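Local coordinates for capsid polyprotein VP90 (Turkey astrovirus 2, PDB 3TS3) that probably self-assembles into the icosahedral astrovirus capsid, this chain being its projection (spike) domain, at residues Tyr120-Thr125 / Leu137-Pro142. Sequence-based numbering, arbitrary orientation.
Sequences YYPGTT and LAEGDP
Two backbone hydrogen bonds clamp Y120 to the turn formed by A138-D141. Y120 N gives its hydrogen to D141 O at 2.8 Å, and Y120 O receives G140 N at 2.9 Å in a nearly straight bond, lying in the carbonyl plane on a lone pair. Both polar backbone atoms of the buried tyrosine are thus satisfied by the same turn. That turn is type II, closed by D141 N to A138 O, with G140 at its third position, where the positive phi (93°) suits a residue without a side chain. The D141 carboxylate braces it: OD2 takes A138 N from above the carboxylate plane at 3.0 Å, while OD1 is bonded to T160.

The Y120 ring is surrounded on several sides. CG stands anti to the backbone N, which carries the ring alongside L137 and A138. The apolar partner is L137, which crosses it at about a right angle, L137 CD1 sitting 3.9 Å from the Y120 ring centroid, only 7° off the normal, in a CH-pi contact, and L137 CB meeting Y120 CE2. The opposite face is approached by P122 N of the tyrosine's own segment, offset toward the rim. A polar neighbour, A138 O, lies at the ring edge, 3.6 Å from Y120 CD2.

E139 reaches along the other segment with an extended chain. E139 CG packs on P122 CD at 3.8 Å, and the carboxylate runs beside Y121, E139 OE2 lying 3.3 Å from Y121 CE1 at the ring edge, with the two planes 56° apart. The same oxygen forms a salt bridge with R60, which would help hold the carboxylate there.

G140 and D141 together face Y120 as a G1 beta bulge, G140 in its first position; this type II turn plus G1 bulge, a recognised combination, lies where the antiparallel strands 117-119 and 142-148 of the spike domain run out.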
loop_
_atom_site.group_PDB
_atom_site.type_symbol
_atom_site.label_atom_id
_atom_site.label_comp_id
_atom_site.label_asym_id
_atom_site.label_seq_id
_atom_site.Cartn_x
_atom_site.Cartn_y
_atom_site.Cartn_z
ATOM N N TYR C 120 4.183 3.120 25.293
ATOM C CA TYR C 120 5.447 2.419 25.204
ATOM C C TYR C 120 6.104 2.280 26.578
ATOM O O TYR C 120 6.111 3.207 27.369
ATOM C CB TYR C 120 6.378 3.143 24.232
ATOM C CG TYR C 120 7.785 2.615 24.240
ATOM C CD1 TYR C 120 8.071 1.336 23.792
ATOM C CD2 TYR C 120 8.827 3.392 24.703
ATOM C CE1 TYR C 120 9.346 0.854 23.802
ATOM C CE2 TYR C 120 10.111 2.915 24.721
ATOM C CZ TYR C 120 10.366 1.643 24.266
ATOM O OH TYR C 120 11.642 1.156 24.277
ATOM N N TYR C 121 6.623 1.091 26.859
ATOM C CA TYR C 121 7.300 0.830 28.116
ATOM C C TYR C 121 8.665 0.195 27.852
ATOM O O TYR C 121 8.752 -0.949 27.434
ATOM C CB TYR C 121 6.433 -0.114 28.949
ATOM C CG TYR C 121 6.860 -0.279 30.394
ATOM C CD1 TYR C 121 6.764 0.769 31.295
ATOM C CD2 TYR C 121 7.322 -1.496 30.859
ATOM C CE1 TYR C 121 7.142 0.608 32.619
ATOM C CE2 TYR C 121 7.698 -1.668 32.168
ATOM C CZ TYR C 121 7.610 -0.620 33.045
ATOM O OH TYR C 121 7.991 -0.806 34.353
ATOM N N PRO C 122 9.736 0.920 28.144
ATOM C CA PRO C 122 11.091 0.426 27.889
ATOM C C PRO C 122 11.429 -0.849 28.655
ATOM O O PRO C 122 12.136 -1.692 28.129
ATOM C CB PRO C 122 11.978 1.572 28.375
ATOM C CG PRO C 122 11.128 2.761 28.304
ATOM C CD PRO C 122 9.728 2.336 28.539
ATOM N N GLY C 123 10.904 -0.983 29.865
ATOM C CA GLY C 123 11.289 -2.055 30.761
ATOM C C GLY C 123 11.027 -3.453 30.250
ATOM O O GLY C 123 11.819 -4.356 30.475
ATOM N N THR C 124 9.912 -3.619 29.558
ATOM C CA THR C 124 9.543 -4.912 29.005
ATOM C C THR C 124 9.849 -5.019 27.511
ATOM O O THR C 124 9.447 -5.970 26.868
ATOM C CB THR C 124 8.080 -5.233 29.277
ATOM O OG1 THR C 124 7.283 -4.110 28.910
ATOM C CG2 THR C 124 7.876 -5.515 30.759
ATOM N N THR C 125 10.572 -4.040 26.978
ATOM C CA THR C 125 10.961 -4.053 25.578
ATOM C C THR C 125 12.306 -4.752 25.516
ATOM O O THR C 125 13.318 -4.210 25.912
ATOM C CB THR C 125 11.099 -2.622 25.040
ATOM O OG1 THR C 125 9.812 -2.005 24.992
ATOM C CG2 THR C 125 11.706 -2.625 23.645
ATOM N N LEU C 137 12.860 6.623 21.793
ATOM C CA LEU C 137 11.499 6.775 22.261
ATOM C C LEU C 137 11.463 7.233 23.708
ATOM O O LEU C 137 12.446 7.120 24.430
ATOM C CB LEU C 137 10.737 5.459 22.113
ATOM C CG LEU C 137 10.546 4.906 20.701
ATOM C CD1 LEU C 137 10.126 3.450 20.749
ATOM C CD2 LEU C 137 9.556 5.730 19.891
ATOM N N ALA C 138 10.311 7.737 24.117
ATOM C CA ALA C 138 10.094 8.157 25.487
ATOM C C ALA C 138 9.022 7.262 26.062
ATOM O O ALA C 138 8.112 6.855 25.369
ATOM C CB ALA C 138 9.649 9.608 25.537
ATOM N N GLU C 139 9.125 6.963 27.345
ATOM C CA GLU C 139 8.137 6.119 27.968
ATOM C C GLU C 139 6.802 6.827 27.817
ATOM O O GLU C 139 6.693 8.026 28.035
ATOM C CB GLU C 139 8.482 5.898 29.446
ATOM C CG GLU C 139 7.551 4.939 30.151
ATOM C CD GLU C 139 7.860 4.773 31.630
ATOM O OE1 GLU C 139 8.672 5.547 32.167
ATOM O OE2 GLU C 139 7.261 3.882 32.259
ATOM N N GLY C 140 5.784 6.065 27.444
ATOM C CA GLY C 140 4.461 6.599 27.222
ATOM C C GLY C 140 4.146 7.009 25.792
ATOM O O GLY C 140 3.015 7.338 25.506
ATOM N N ASP C 141 5.130 6.965 24.899
ATOM C CA ASP C 141 4.869 7.298 23.498
ATOM C C ASP C 141 3.891 6.282 22.943
ATOM O O ASP C 141 3.952 5.124 23.296
ATOM C CB ASP C 141 6.156 7.251 22.670
ATOM C CG ASP C 141 6.967 8.530 22.772
ATOM O OD1 ASP C 141 6.468 9.511 23.337
ATOM O OD2 ASP C 141 8.101 8.534 22.278
ATOM N N PRO C 142 3.004 6.707 22.055
ATOM C CA PRO C 142 2.036 5.758 21.512
ATOM C C PRO C 142 2.725 4.624 20.766
ATOM O O PRO C 142 3.675 4.863 20.045
ATOM C CB PRO C 142 1.240 6.612 20.527
ATOM C CG PRO C 142 1.261 7.985 21.126
ATOM C CD PRO C 142 2.616 8.107 21.795
#